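PDB 4IL7: putative uncharacterized protein from Sulfolobus turreted icosahedral virus, which is a structural capsid component, A223, whose C-terminal domain, a partial jelly roll, probably takes part in building the penton at the virus vertices. Local coordinates for residues A[90-101]-A[131-142]. The protein carries 1 engineered substitution. Numbering follows the deposited sequence. Where two conformers were deposited one is given.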
ATOM      1  N   THR A  90       2.273  -1.703 -11.043  1.00 26.64           N
ATOM      2  CA  THR A  90       3.149  -2.005  -9.930  1.00 26.56           C
ATOM      3  C   THR A  90       4.030  -0.796  -9.597  1.00 26.34           C
ATOM      4  O   THR A  90       4.256   0.084 -10.435  1.00 27.64           O
ATOM      5  CB  THR A  90       4.043  -3.216 -10.212  1.00 28.25           C
ATOM      6  OG1 THR A  90       4.888  -2.954 -11.303  1.00 32.00           O
ATOM      7  CG2 THR A  90       3.189  -4.411 -10.484  1.00 28.51           C
ATOM      8  N   TYR A  91       4.489  -0.736  -8.346  1.00 23.86           N
ATOM      9  CA  TYR A  91       5.291   0.404  -7.866  1.00 24.24           C
ATOM     10  C   TYR A  91       6.509  -0.131  -7.171  1.00 24.69           C
ATOM     11  O   TYR A  91       6.444  -1.182  -6.538  1.00 24.88           O
ATOM     12  CB  TYR A  91       4.492   1.310  -6.894  1.00 24.47           C
ATOM     13  CG  TYR A  91       3.250   1.797  -7.558  1.00 24.54           C
ATOM     14  CD1 TYR A  91       3.268   2.855  -8.408  1.00 25.48           C
ATOM     15  CD2 TYR A  91       2.069   1.122  -7.381  1.00 23.09           C
ATOM     16  CE1 TYR A  91       2.121   3.265  -9.097  1.00 26.62           C
ATOM     17  CE2 TYR A  91       0.938   1.484  -8.040  1.00 24.35           C
ATOM     18  CZ  TYR A  91       0.974   2.493  -8.944  1.00 25.82           C
ATOM     19  OH  TYR A  91      -0.159   2.823  -9.583  1.00 27.57           O
ATOM     20  N   THR A  92       7.589   0.633  -7.222  1.00 27.44           N
ATOM     21  CA  THR A  92       8.827   0.302  -6.547  1.00 28.29           C
ATOM     22  C   THR A  92       9.026   1.207  -5.363  1.00 28.26           C
ATOM     23  O   THR A  92       8.947   2.434  -5.478  1.00 32.51           O
ATOM     24  CB  THR A  92      10.022   0.440  -7.514  1.00 31.83           C
ATOM     25  OG1 THR A  92       9.852  -0.500  -8.568  1.00 36.31           O
ATOM     26  CG2 THR A  92      11.354   0.141  -6.788  1.00 35.44           C
ATOM     27  N   ILE A  93       9.283   0.633  -4.215  1.00 26.22           N
ATOM     28  CA  ILE A  93       9.557   1.408  -3.033  1.00 28.87           C
ATOM     29  C   ILE A  93      11.043   1.832  -3.079  1.00 32.19           C
ATOM     30  O   ILE A  93      11.913   0.988  -3.226  1.00 33.61           O
ATOM     31  CB  ILE A  93       9.213   0.556  -1.801  1.00 34.60           C
ATOM     32  CG1 ILE A  93       7.684   0.334  -1.775  1.00 35.42           C
ATOM     33  CG2 ILE A  93       9.709   1.217  -0.539  1.00 38.79           C
ATOM     34  CD1 ILE A  93       7.216  -0.743  -0.833  1.00 36.76           C
ATOM     35  N   PRO A  94      11.330   3.140  -2.968  1.00 34.31           N
ATOM     36  CA  PRO A  94      12.684   3.626  -3.308  1.00 41.98           C
ATOM     37  C   PRO A  94      13.739   3.513  -2.216  1.00 43.99           C
ATOM     38  O   PRO A  94      14.937   3.630  -2.520  1.00 53.40           O
ATOM     39  CB  PRO A  94      12.432   5.099  -3.624  1.00 48.52           C
ATOM     40  CG  PRO A  94      11.320   5.477  -2.713  1.00 43.69           C
ATOM     41  CD  PRO A  94      10.405   4.263  -2.713  1.00 37.10           C
ATOM     42  N   ALA A  95      13.325   3.339  -0.970  1.00 38.45           N
ATOM     43  CA  ALA A  95      14.257   3.374   0.145  1.00 36.95           C
ATOM     44  C   ALA A  95      13.825   2.465   1.264  1.00 37.57           C
ATOM     45  O   ALA A  95      12.731   1.920   1.248  1.00 32.32           O
ATOM     46  CB  ALA A  95      14.400   4.800   0.658  1.00 39.78           C
ATOM     47  N   ASN A  96      14.714   2.263   2.221  1.00 34.87           N
ATOM     48  CA  ASN A  96      14.345   1.665   3.483  1.00 31.54           C
ATOM     49  C   ASN A  96      13.467   2.625   4.266  1.00 33.13           C
ATOM     50  O   ASN A  96      13.731   3.839   4.309  1.00 37.17           O
ATOM     51  CB  ASN A  96      15.573   1.308   4.339  1.00 36.05           C
ATOM     52  CG  ASN A  96      16.488   0.255   3.721  1.00 39.84           C
ATOM     53  OD1 ASN A  96      16.235  -0.365   2.692  1.00 36.36           O
ATOM     54  ND2 ASN A  96      17.600   0.057   4.400  1.00 56.15           N
ATOM     55  N   GLY A  97      12.424   2.094   4.901  1.00 29.86           N
ATOM     56  CA  GLY A  97      11.554   2.922   5.743  1.00 29.50           C
ATOM     57  C   GLY A  97      10.241   2.219   6.012  1.00 28.32           C
ATOM     58  O   GLY A  97      10.187   1.001   6.057  1.00 28.47           O
ATOM     59  N   TYR A  98       9.181   3.006   6.200  1.00 26.86           N
ATOM     60  CA  TYR A  98       7.846   2.500   6.444  1.00 24.09           C
ATOM     61  C   TYR A  98       6.943   2.870   5.276  1.00 21.77           C
ATOM     62  O   TYR A  98       6.727   4.048   4.962  1.00 22.46           O
ATOM     63  CB  TYR A  98       7.268   3.045   7.740  1.00 27.11           C
ATOM     64  CG  TYR A  98       8.061   2.624   8.917  1.00 34.82           C
ATOM     65  CD1 TYR A  98       7.833   1.397   9.509  1.00 34.11           C
ATOM     66  CD2 TYR A  98       9.092   3.416   9.382  1.00 40.14           C
ATOM     67  CE1 TYR A  98       8.601   0.976  10.581  1.00 47.30           C
ATOM     68  CE2 TYR A  98       9.870   3.018  10.439  1.00 69.02           C
ATOM     69  CZ  TYR A  98       9.631   1.788  11.041  1.00 54.32           C
ATOM     70  OH  TYR A  98      10.393   1.383  12.110  1.00108.80           O
ATOM     71  N   LEU A  99       6.396   1.848   4.650  1.00 20.75           N
ATOM     72  CA  LEU A  99       5.349   2.011   3.660  1.00 18.58           C
ATOM     73  C   LEU A  99       4.041   2.311   4.367  1.00 18.26           C
ATOM     74  O   LEU A  99       3.578   1.581   5.274  1.00 20.54           O
ATOM     75  CB  LEU A  99       5.180   0.761   2.852  1.00 18.54           C
ATOM     76  CG  LEU A  99       4.175   0.832   1.704  1.00 17.95           C
ATOM     77  CD1 LEU A  99       4.625   1.797   0.632  1.00 18.36           C
ATOM     78  CD2 LEU A  99       3.954  -0.546   1.102  1.00 19.81           C
ATOM     79  N   ILE A 100       3.429   3.423   3.964  1.00 17.05           N
ATOM     80  CA  ILE A 100       2.145   3.818   4.493  1.00 17.50           C
ATOM     81  C   ILE A 100       1.089   3.726   3.404  1.00 16.27           C
ATOM     82  O   ILE A 100       1.210   4.343   2.354  1.00 16.11           O
ATOM     83  CB  ILE A 100       2.158   5.262   5.071  1.00 20.42           C
ATOM     84  CG1 ILE A 100       3.303   5.470   6.049  1.00 24.34           C
ATOM     85  CG2 ILE A 100       0.814   5.602   5.658  1.00 19.23           C
ATOM     86  CD1 ILE A 100       3.180   4.651   7.283  1.00 29.16           C
ATOM     87  N   ILE A 101       0.026   2.989   3.688  1.00 15.84           N
ATOM     88  CA  ILE A 101      -1.121   2.847   2.820  1.00 15.00           C
ATOM     89  C   ILE A 101      -2.274   3.417   3.577  1.00 14.54           C
ATOM     90  O   ILE A 101      -2.687   2.879   4.622  1.00 16.87           O
ATOM     91  CB  ILE A 101      -1.398   1.392   2.419  1.00 16.46           C
ATOM     92  CG1 ILE A 101      -0.141   0.713   1.787  1.00 17.82           C
ATOM     93  CG2 ILE A 101      -2.565   1.365   1.436  1.00 16.46           C
ATOM     94  CD1 ILE A 101       0.456  -0.240   2.736  1.00 21.13           C
ATOM     95  N   GLU A 131      -4.637   4.393   8.307  0.50 20.04           N
ATOM     96  CA  GLU A 131      -3.215   4.148   8.009  0.50 20.94           C
ATOM     97  C   GLU A 131      -2.797   2.708   8.331  0.50 20.70           C
ATOM     98  O   GLU A 131      -3.033   2.150   9.408  0.50 21.06           O
ATOM     99  CB  GLU A 131      -2.279   5.128   8.723  0.50 24.13           C
ATOM    100  CG  GLU A 131      -2.366   6.537   8.180  0.50 26.22           C
ATOM    101  CD  GLU A 131      -1.419   7.457   8.832  0.50 33.44           C
ATOM    102  OE1 GLU A 131      -0.593   7.007   9.647  0.50 35.71           O
ATOM    103  OE2 GLU A 131      -1.535   8.626   8.515  0.50 37.91           O
ATOM    104  N   ASN A 132      -2.149   2.136   7.339  1.00 17.20           N
ATOM    105  CA  ASN A 132      -1.581   0.785   7.404  1.00 16.20           C
ATOM    106  C   ASN A 132      -0.092   0.985   7.223  1.00 18.42           C
ATOM    107  O   ASN A 132       0.324   1.578   6.235  1.00 20.21           O
ATOM    108  CB  ASN A 132      -2.133  -0.098   6.297  1.00 14.60           C
ATOM    109  CG  ASN A 132      -3.610  -0.261   6.351  1.00 14.38           C
ATOM    110  OD1 ASN A 132      -4.140  -1.212   6.886  1.00 16.07           O
ATOM    111  ND2 ASN A 132      -4.356   0.685   5.763  1.00 14.99           N
ATOM    112  N   LYS A 133       0.744   0.566   8.134  1.00 20.09           N
ATOM    113  CA  LYS A 133       2.187   0.872   8.157  1.00 20.62           C
ATOM    114  C   LYS A 133       2.940  -0.470   8.127  1.00 20.85           C
ATOM    115  O   LYS A 133       2.747  -1.335   9.011  1.00 22.60           O
ATOM    116  CB  LYS A 133       2.470   1.632   9.455  1.00 24.03           C
ATOM    117  CG  LYS A 133       3.889   2.067   9.660  1.00 28.57           C
ATOM    118  CD  LYS A 133       3.941   3.093  10.798  0.50 33.87           C
ATOM    119  CE  LYS A 133       5.356   3.557  11.047  0.50 32.14           C
ATOM    120  NZ  LYS A 133       5.330   4.559  12.151  0.50 33.87           N
ATOM    121  N   ILE A 134       3.839  -0.596   7.156  1.00 20.29           N
ATOM    122  CA  ILE A 134       4.615  -1.799   6.906  1.00 20.17           C
ATOM    123  C   ILE A 134       6.084  -1.443   6.704  1.00 22.43           C
ATOM    124  O   ILE A 134       6.444  -0.711   5.817  1.00 20.97           O
ATOM    125  CB  ILE A 134       4.109  -2.535   5.636  1.00 19.36           C
ATOM    126  CG1 ILE A 134       2.587  -2.801   5.708  1.00 19.31           C
ATOM    127  CG2 ILE A 134       4.880  -3.814   5.410  1.00 20.43           C
ATOM    128  CD1 ILE A 134       1.959  -3.333   4.397  1.00 19.86           C
ATOM    129  N   PRO A 135       6.977  -1.954   7.574  1.00 23.97           N
ATOM    130  CA  PRO A 135       8.407  -1.804   7.324  1.00 26.17           C
ATOM    131  C   PRO A 135       8.823  -2.441   6.022  1.00 23.86           C
ATOM    132  O   PRO A 135       8.430  -3.565   5.747  1.00 26.22           O
ATOM    133  CB  PRO A 135       9.047  -2.543   8.515  1.00 32.88           C
ATOM    134  CG  PRO A 135       7.971  -2.674   9.514  1.00 36.10           C
ATOM    135  CD  PRO A 135       6.690  -2.737   8.778  1.00 27.92           C
ATOM    136  N   VAL A 136       9.603  -1.738   5.228  1.00 22.76           N
ATOM    137  CA  VAL A 136      10.042  -2.192   3.957  1.00 22.81           C
ATOM    138  C   VAL A 136      11.522  -1.805   3.676  1.00 25.08           C
ATOM    139  O   VAL A 136      12.055  -0.803   4.194  1.00 25.11           O
ATOM    140  CB  VAL A 136       9.160  -1.642   2.806  1.00 22.54           C
ATOM    141  CG1 VAL A 136       7.757  -2.217   2.899  1.00 21.46           C
ATOM    142  CG2 VAL A 136       9.123  -0.129   2.773  1.00 22.64           C
ATOM    143  N   ILE A 137      12.173  -2.606   2.845  1.00 26.07           N
ATOM    144  CA  ILE A 137      13.506  -2.266   2.397  1.00 27.85           C
ATOM    145  C   ILE A 137      13.433  -1.784   0.937  1.00 25.88           C
ATOM    146  O   ILE A 137      12.478  -2.032   0.169  1.00 25.23           O
ATOM    147  CB  ILE A 137      14.536  -3.387   2.627  1.00 32.62           C
ATOM    148  CG1 ILE A 137      14.371  -4.417   1.559  1.00 31.37           C
ATOM    149  CG2 ILE A 137      14.291  -4.048   3.988  1.00 38.05           C
ATOM    150  CD1 ILE A 137      15.394  -5.520   1.686  1.00 36.02           C
ATOM    151  N   ALA A 138      14.428  -1.008   0.589  1.00 28.51           N
ATOM    152  CA  ALA A 138      14.570  -0.459  -0.750  1.00 28.54           C
ATOM    153  C   ALA A 138      14.420  -1.484  -1.852  1.00 26.62           C
ATOM    154  O   ALA A 138      14.997  -2.585  -1.777  1.00 29.20           O
ATOM    155  CB  ALA A 138      15.906   0.231  -0.862  1.00 31.83           C
ATOM    156  N   GLY A 139      13.630  -1.167  -2.857  1.00 26.99           N
ATOM    157  CA  GLY A 139      13.410  -2.017  -4.011  1.00 26.46           C
ATOM    158  C   GLY A 139      12.248  -2.988  -3.859  1.00 22.49           C
ATOM    159  O   GLY A 139      11.897  -3.685  -4.807  1.00 26.82           O
ATOM    160  N   THR A 140      11.596  -2.997  -2.676  1.00 21.64           N
ATOM    161  CA  THR A 140      10.367  -3.780  -2.502  1.00 19.85           C
ATOM    162  C   THR A 140       9.350  -3.345  -3.550  1.00 18.27           C
ATOM    163  O   THR A 140       9.236  -2.139  -3.844  1.00 21.02           O
ATOM    164  CB  THR A 140       9.817  -3.586  -1.072  1.00 19.88           C
ATOM    165  OG1 THR A 140      10.785  -4.084  -0.146  1.00 22.23           O
ATOM    166  CG2 THR A 140       8.514  -4.343  -0.855  1.00 19.05           C
ATOM    167  N   GLN A 141       8.628  -4.259  -4.162  1.00 17.68           N
ATOM    168  CA  GLN A 141       7.602  -3.964  -5.125  1.00 18.43           C
ATOM    169  C   GLN A 141       6.239  -4.116  -4.527  1.00 16.39           C
ATOM    170  O   GLN A 141       5.953  -5.048  -3.790  1.00 17.68           O
ATOM    171  CB  GLN A 141       7.729  -4.946  -6.251  1.00 20.87           C
ATOM    172  CG  GLN A 141       9.066  -4.830  -6.998  1.00 29.30           C
ATOM    173  CD  GLN A 141       9.155  -3.644  -7.846  1.00 33.63           C
ATOM    174  OE1 GLN A 141      10.002  -2.798  -7.615  1.00 39.19           O
ATOM    175  NE2 GLN A 141       8.303  -3.577  -8.856  1.00 39.15           N
ATOM    176  N   ILE A 142       5.345  -3.203  -4.861  1.00 16.76           N
ATOM    177  CA  ILE A 142       3.903  -3.344  -4.597  1.00 14.41           C
ATOM    178  C   ILE A 142       3.317  -3.998  -5.812  1.00 14.83           C
ATOM    179  O   ILE A 142       3.222  -3.384  -6.910  1.00 17.68           O
ATOM    180  CB  ILE A 142       3.236  -1.973  -4.386  1.00 15.12           C
ATOM    181  CG1 ILE A 142       3.895  -1.243  -3.244  1.00 15.99           C
ATOM    182  CG2 ILE A 142       1.737  -2.168  -4.146  1.00 16.97           C
ATOM    183  CD1 ILE A 142       3.370   0.180  -3.039  1.00 18.38           C
TER
HETATM  184  O   HOH W   1       7.165  -1.694 -10.436  1.00 41.28           O
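G97, L99 and I101 pair with V136, I134 and N132 along one edge of a partial jelly-roll sandwich, while Y91 pairs with I142 in the facing sheet; each segment therefore crosses from one four-stranded antiparallel sheet to the other. The N-to-C directions of strands 97-101 and 131-136 differ by 151°, so they pair antiparallel. Where the segments turn between sheets, backbone pairing continues: I93 N donates to T140 O at 2.8 Å, and G139 N, inside the type II turn I137-T140, donates to I93 O. The N96 side chain also reaches this turn, its OD1 accepting A138 N (2.8 Å) in the carbonyl plane with a nearly straight N-H...O angle of 173°.

Apolar side chains meet on the side carrying L99, I134 and V136, facing the other sheet. I93 CG2 meets V136 CG2 at 3.6 Å with the side chains roughly perpendicular, I93 CD1 packs on T140 CG2, and L99 CD1 approaches I142 CD1 from the other sheet.

On the opposite face, with Y98, I100 and P135, K133 crosses the Y98 ring. With CG anti to the backbone N (chi1 -179°) and the chain extended, CE lies 3.5 Å above the ring plane, and NZ, 4.8 Å from the centroid, makes a cation-pi contact.

Polar side chains tie both ends. One water bridges T90 OG1 and Q141 NE2. N132 ND2, which also donates to Q128 O, reaches I101 O (3.0 Å); N132 N reaches that oxygen from the opposite face of the carbonyl plane.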